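Long-range contacts in CD1-2 antigen (Gallus gallus, PDB 3DBX), which probably binds lipids in the groove of its MHC class I-like domain and presents them at the cell surface, as other CD1 molecules do: residues A[190-195]-A[211-216]; A[182-187]-A[245-250]. All coordinates share one frame; numbering follows the deposited sequence.

Contact 1: residues A[190-195]-A[211-216]; sequences PPMAVV and VTSFYP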
loop_
_atom_site.group_PDB
_atom_site.type_symbol
_atom_site.label_atom_id
_atom_site.label_comp_id
_atom_site.label_asym_id
_atom_site.label_seq_id
_atom_site.Cartn_x
_atom_site.Cartn_y
_atom_site.Cartn_z
ATOM N N PRO A 190 0.112 -11.438 17.219
ATOM C CA PRO A 190 -0.736 -10.499 17.991
ATOM C C PRO A 190 -0.108 -9.115 18.232
ATOM O O PRO A 190 1.135 -9.009 18.294
ATOM C CB PRO A 190 -1.007 -11.244 19.308
ATOM C CG PRO A 190 -0.766 -12.701 18.978
ATOM C CD PRO A 190 0.414 -12.649 17.975
ATOM N N PRO A 191 -0.958 -8.068 18.394
ATOM C CA PRO A 191 -0.479 -6.727 18.622
ATOM C C PRO A 191 0.032 -6.571 20.031
ATOM O O PRO A 191 -0.330 -7.380 20.906
ATOM C CB PRO A 191 -1.757 -5.871 18.419
ATOM C CG PRO A 191 -2.844 -6.757 18.884
ATOM C CD PRO A 191 -2.443 -8.112 18.355
ATOM N N MET A 192 0.872 -5.559 20.253
ATOM C CA MET A 192 1.177 -5.131 21.616
ATOM C C MET A 192 0.783 -3.674 21.650
ATOM O O MET A 192 0.769 -3.058 20.609
ATOM C CB MET A 192 2.640 -5.332 22.020
ATOM C CG MET A 192 3.697 -4.688 21.204
ATOM S SD MET A 192 5.280 -4.570 22.149
ATOM C CE MET A 192 4.896 -3.189 23.246
ATOM N N ALA A 193 0.418 -3.136 22.815
ATOM C CA ALA A 193 -0.078 -1.745 22.862
ATOM C C ALA A 193 0.447 -0.998 24.086
ATOM O O ALA A 193 0.769 -1.591 25.117
ATOM C CB ALA A 193 -1.606 -1.695 22.803
ATOM N N VAL A 194 0.586 0.309 23.934
ATOM C CA VAL A 194 1.069 1.162 25.009
ATOM C C VAL A 194 0.150 2.375 25.036
ATOM O O VAL A 194 -0.326 2.816 23.977
ATOM C CB VAL A 194 2.575 1.560 24.860
ATOM C CG1 VAL A 194 3.518 0.331 25.010
ATOM C CG2 VAL A 194 2.882 2.325 23.546
ATOM N N VAL A 195 -0.119 2.879 26.244
ATOM C CA VAL A 195 -0.962 4.074 26.442
ATOM C C VAL A 195 -0.146 5.142 27.191
ATOM O O VAL A 195 0.514 4.838 28.207
ATOM C CB VAL A 195 -2.249 3.733 27.229
ATOM C CG1 VAL A 195 -3.016 4.989 27.572
ATOM C CG2 VAL A 195 -3.160 2.828 26.410
ATOM N N VAL A 211 -0.427 0.956 18.898
ATOM C CA VAL A 211 -0.577 -0.505 18.760
ATOM C C VAL A 211 0.395 -0.943 17.686
ATOM O O VAL A 211 0.395 -0.361 16.622
ATOM C CB VAL A 211 -1.996 -0.855 18.297
ATOM C CG1 VAL A 211 -2.171 -2.383 18.300
ATOM C CG2 VAL A 211 -3.063 -0.209 19.282
ATOM N N THR A 212 1.246 -1.924 17.991
ATOM C CA THR A 212 2.353 -2.276 17.099
ATOM C C THR A 212 2.399 -3.802 16.849
ATOM O O THR A 212 1.685 -4.566 17.512
ATOM C CB THR A 212 3.718 -1.736 17.704
ATOM O OG1 THR A 212 3.951 -2.369 18.970
ATOM C CG2 THR A 212 3.633 -0.235 17.990
ATOM N N SER A 213 3.163 -4.230 15.852
ATOM C CA SER A 213 3.629 -5.630 15.719
ATOM C C SER A 213 2.652 -6.630 15.184
ATOM O O SER A 213 2.970 -7.837 15.175
ATOM C CB SER A 213 4.235 -6.165 17.032
ATOM O OG SER A 213 5.414 -5.438 17.342
ATOM N N PHE A 214 1.491 -6.178 14.699
ATOM C CA PHE A 214 0.418 -7.138 14.426
ATOM C C PHE A 214 0.242 -7.582 12.975
ATOM O O PHE A 214 0.483 -6.833 12.034
ATOM C CB PHE A 214 -0.921 -6.636 14.970
ATOM C CG PHE A 214 -1.366 -5.318 14.384
ATOM C CD1 PHE A 214 -1.011 -4.135 14.991
ATOM C CD2 PHE A 214 -2.198 -5.286 13.272
ATOM C CE1 PHE A 214 -1.476 -2.888 14.476
ATOM C CE2 PHE A 214 -2.629 -4.094 12.728
ATOM C CZ PHE A 214 -2.252 -2.878 13.323
ATOM N N TYR A 215 -0.205 -8.818 12.809
ATOM C CA TYR A 215 -0.526 -9.293 11.469
ATOM C C TYR A 215 -1.626 -10.343 11.649
ATOM O O TYR A 215 -1.534 -11.165 12.550
ATOM C CB TYR A 215 0.731 -9.892 10.783
ATOM C CG TYR A 215 0.427 -10.323 9.359
ATOM C CD1 TYR A 215 0.086 -11.634 9.064
ATOM C CD2 TYR A 215 0.415 -9.387 8.327
ATOM C CE1 TYR A 215 -0.244 -12.021 7.758
ATOM C CE2 TYR A 215 0.093 -9.760 7.013
ATOM C CZ TYR A 215 -0.233 -11.074 6.739
ATOM O OH TYR A 215 -0.539 -11.424 5.436
ATOM N N PRO A 216 -2.652 -10.357 10.782
ATOM C CA PRO A 216 -2.922 -9.564 9.587
ATOM C C PRO A 216 -3.359 -8.109 9.877
ATOM O O PRO A 216 -3.446 -7.706 11.031
ATOM C CB PRO A 216 -4.012 -10.381 8.866
ATOM C CG PRO A 216 -4.701 -11.167 9.953
ATOM C CD PRO A 216 -3.627 -11.450 10.974
#

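Contact 2: residues A[182-187]-A[245-250]; sequences RTDLER and ADLTYQ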
loop_
_atom_site.group_PDB
_atom_site.type_symbol
_atom_site.label_atom_id
_atom_site.label_comp_id
_atom_site.label_asym_id
_atom_site.label_seq_id
_atom_site.Cartn_x
_atom_site.Cartn_y
_atom_site.Cartn_z
ATOM N N ARG A 182 0.568 -20.968 2.794
ATOM C CA ARG A 182 -0.019 -20.709 4.112
ATOM C C ARG A 182 0.949 -20.142 5.142
ATOM O O ARG A 182 0.535 -19.414 6.038
ATOM C CB ARG A 182 -0.758 -21.913 4.662
ATOM C CG ARG A 182 -2.031 -22.200 3.900
ATOM C CD ARG A 182 -2.954 -23.157 4.660
ATOM N NE ARG A 182 -2.611 -24.533 4.437
ATOM C CZ ARG A 182 -2.982 -25.544 5.211
ATOM N NH1 ARG A 182 -3.702 -25.342 6.316
ATOM N NH2 ARG A 182 -2.598 -26.760 4.877
ATOM N N THR A 183 2.233 -20.448 4.979
ATOM C CA THR A 183 3.295 -19.927 5.843
ATOM C C THR A 183 3.268 -18.385 5.967
ATOM O O THR A 183 3.568 -17.829 7.017
ATOM C CB THR A 183 4.690 -20.483 5.430
ATOM O OG1 THR A 183 5.654 -20.122 6.415
ATOM C CG2 THR A 183 5.135 -19.952 4.075
ATOM N N ASP A 184 2.890 -17.719 4.882
ATOM C CA ASP A 184 2.640 -16.265 4.859
ATOM C C ASP A 184 1.157 -15.883 4.997
ATOM O O ASP A 184 0.794 -14.966 5.760
ATOM C CB ASP A 184 3.217 -15.694 3.567
ATOM C CG ASP A 184 4.615 -15.177 3.750
ATOM O OD1 ASP A 184 4.774 -14.180 4.504
ATOM O OD2 ASP A 184 5.534 -15.751 3.160
ATOM N N LEU A 185 0.299 -16.579 4.255
ATOM C CA LEU A 185 -1.139 -16.270 4.269
ATOM C C LEU A 185 -1.871 -16.615 5.575
ATOM O O LEU A 185 -2.877 -15.957 5.901
ATOM C CB LEU A 185 -1.840 -16.917 3.075
ATOM C CG LEU A 185 -1.192 -16.639 1.708
ATOM C CD1 LEU A 185 -1.701 -17.612 0.657
ATOM C CD2 LEU A 185 -1.432 -15.186 1.285
ATOM N N GLU A 186 -1.411 -17.629 6.331
ATOM C CA GLU A 186 -2.027 -17.895 7.643
ATOM C C GLU A 186 -1.190 -17.533 8.882
ATOM O O GLU A 186 -1.478 -18.010 9.970
ATOM C CB GLU A 186 -2.546 -19.340 7.745
ATOM C CG GLU A 186 -3.614 -19.677 6.718
ATOM C CD GLU A 186 -4.046 -21.131 6.760
ATOM O OE1 GLU A 186 -3.683 -21.889 7.715
ATOM O OE2 GLU A 186 -4.786 -21.517 5.817
ATOM N N ARG A 187 -0.172 -16.699 8.709
ATOM C CA ARG A 187 0.660 -16.237 9.796
ATOM C C ARG A 187 -0.233 -15.326 10.644
ATOM O O ARG A 187 -1.097 -14.620 10.104
ATOM C CB ARG A 187 1.881 -15.461 9.255
ATOM C CG ARG A 187 2.796 -14.848 10.354
ATOM C CD ARG A 187 4.077 -14.169 9.763
ATOM N NE ARG A 187 3.699 -13.229 8.701
ATOM C CZ ARG A 187 3.771 -11.897 8.777
ATOM N NH1 ARG A 187 4.270 -11.287 9.836
ATOM N NH2 ARG A 187 3.388 -11.185 7.737
ATOM N N ALA A 245 8.640 -3.001 7.835
ATOM C CA ALA A 245 9.349 -3.748 6.798
ATOM C C ALA A 245 9.127 -5.264 6.856
ATOM O O ALA A 245 9.314 -5.968 5.846
ATOM C CB ALA A 245 10.852 -3.438 6.839
ATOM N N ASP A 246 8.706 -5.768 8.010
ATOM C CA ASP A 246 8.612 -7.230 8.220
ATOM C C ASP A 246 7.209 -7.794 7.988
ATOM O O ASP A 246 6.849 -8.824 8.549
ATOM C CB ASP A 246 9.124 -7.600 9.630
ATOM C CG ASP A 246 8.287 -6.998 10.771
ATOM O OD1 ASP A 246 7.410 -6.120 10.558
ATOM O OD2 ASP A 246 8.489 -7.437 11.928
ATOM N N LEU A 247 6.413 -7.101 7.180
ATOM C CA LEU A 247 5.001 -7.414 7.004
ATOM C C LEU A 247 4.288 -7.562 8.352
ATOM O O LEU A 247 3.651 -8.579 8.604
ATOM C CB LEU A 247 4.806 -8.693 6.152
ATOM C CG LEU A 247 3.458 -8.886 5.452
ATOM C CD1 LEU A 247 3.025 -7.615 4.726
ATOM C CD2 LEU A 247 3.511 -10.036 4.473
ATOM N N THR A 248 4.430 -6.562 9.223
ATOM C CA THR A 248 3.516 -6.363 10.351
ATOM C C THR A 248 2.998 -4.903 10.253
ATOM O O THR A 248 3.426 -4.148 9.389
ATOM C CB THR A 248 4.158 -6.579 11.705
ATOM O OG1 THR A 248 5.255 -5.696 11.839
ATOM C CG2 THR A 248 4.630 -8.041 11.931
ATOM N N TYR A 249 2.076 -4.501 11.117
ATOM C CA TYR A 249 1.472 -3.169 10.994
ATOM C C TYR A 249 1.461 -2.454 12.348
ATOM O O TYR A 249 1.695 -3.077 13.357
ATOM C CB TYR A 249 0.039 -3.282 10.445
ATOM C CG TYR A 249 -0.026 -3.821 9.020
ATOM C CD1 TYR A 249 0.092 -2.960 7.926
ATOM C CD2 TYR A 249 -0.184 -5.190 8.784
ATOM C CE1 TYR A 249 0.031 -3.440 6.638
ATOM C CE2 TYR A 249 -0.233 -5.694 7.475
ATOM C CZ TYR A 249 -0.116 -4.811 6.419
ATOM O OH TYR A 249 -0.180 -5.243 5.126
ATOM N N GLN A 250 1.182 -1.143 12.332
ATOM C CA GLN A 250 1.157 -0.289 13.499
ATOM C C GLN A 250 0.026 0.747 13.308
ATOM O O GLN A 250 -0.239 1.157 12.209
ATOM C CB GLN A 250 2.421 0.557 13.470
ATOM C CG GLN A 250 3.350 0.214 14.516
ATOM C CD GLN A 250 4.555 1.092 14.513
ATOM O OE1 GLN A 250 5.598 0.747 13.938
ATOM N NE2 GLN A 250 4.446 2.211 15.189
#

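Contact 1: residues A[190-195]-A[211-216]
Met192 and Thr212 pair through their backbones as antiparallel, hydrogen-bonded neighbours in the hairpin of strands 192-200 and 204-214. Thr212 N donates to Met192 O over 2.9 Å and Met192 N to Thr212 O over 3.0 Å, and this pair of bonds sets the register. Two CA-H...O contacts accompany them: Pro191 CA lies 3.3 Å from Thr212 O, and Val211 CA also leans on Met192 O.

The apolar contacts lie on the face of Ala193 and Val211, a non-hydrogen-bonded pair. The branched valine serves two partners: CG1 of Val211, placed anti to the backbone N (chi1 -174°), reaches 3.5 Å from Pro191 CB, while its CG2 approaches Ala193 CB. Small Ala193 lets strand 279-282 close in, and Leu279 and Val269 cover Pro191. Pro191 CB also meets Phe214 CB at 3.6 Å; chi1 of 60° sets the phenylalanine CG between its backbone N and carbonyl carbon, and the ring runs on past the proline to Ile219 and His271. Proline is tolerated at 191 because the position needs no N-H toward the partner strand, and its ring supplies apolar surface.

On the other face, Met192 CG rests 3.2 Å from Thr212 OG1. Ser213, with positive phi, and Phe214 both face Tyr249 in a G1 bulge, and Ser213 OG is hydrogen-bonded to a basic side chain of the other protein chain.

Backbone bonds thus fix the register, hydrocarbon seals the immunoglobulin sandwich on one face, and the side of Thr212 and Ser213 meets the other protein chain.

Contact 2: residues A[182-187]-A[245-250]
Arg187 grips the carbonyl oxygen of Leu247 end-on with both terminal nitrogens. NH2 makes the shorter and straighter bond, 2.8 Å from Arg187 NH2 to Leu247 O with an angle of 154° at the hydrogen; it lies in the carbonyl plane, on a lone pair. Arg187 NH1 reaches the same Leu247 O at 3.0 Å, from above that plane and with a more bent N-H...O angle, as two N-H groups converge on one oxygen. The oxygen itself is only 4° out of the guanidinium plane, and the fork of two N-H groups fixes the rotation of the arginine's end. The length of arginine suits the span: its first two torsions are extended, and the bend at chi3 (51°) turns the guanidinium onto the loop.

The loop has its own brace. Thr248 OG1 donates to Asp246 OD1 in a short bond on the syn side of the carboxylate, and Asn244 ND2 also bonds this hydroxyl. Asp246 OD2 forms a salt bridge with a basic side chain of the other protein chain.

Packing completes the contact. Leu247 CG lies 3.2 Å from Arg187 NH2, and the two side chains cross obliquely. Thr248 CG2 stands at the guanidinium edge, 3.9 Å from Arg187 NH1. Arginine fits this mixed setting because its flat end can donate in its plane while lying beside hydrocarbon.

Tyr215 engages Arg187 in a cation-pi contact and also touches Leu247. The arrangement thus ties the linker following helix 182-185 of the MHC-like part to the loop leading into strand 249-257 of the immunoglobulin domain.

Contacts 1 and 2 have centres 13 Å apart and meet through neighbouring strands of one immunoglobulin sheet. Phe214 O and Tyr249 N, 3.0 Å apart, form a probable hydrogen bond between them, and Thr212 CG2 packs on Gln250 CG at 3.5 Å. Tyr215 bridges the two sites: its CD2 is 3.3 Å from Leu247 O, the atom held by Arg187, and its CD1 is 3.4 Å from Arg187 O. The chain runs from helix 182-185 through Arg187 and a short loop into strand 192-200. Contact 1 reaches the domain junction through Tyr215, whose OH bonds Asp37 OD1, while Tyr249 OH of contact 2 bonds Asp37 OD2. Each contact borders the other protein chain.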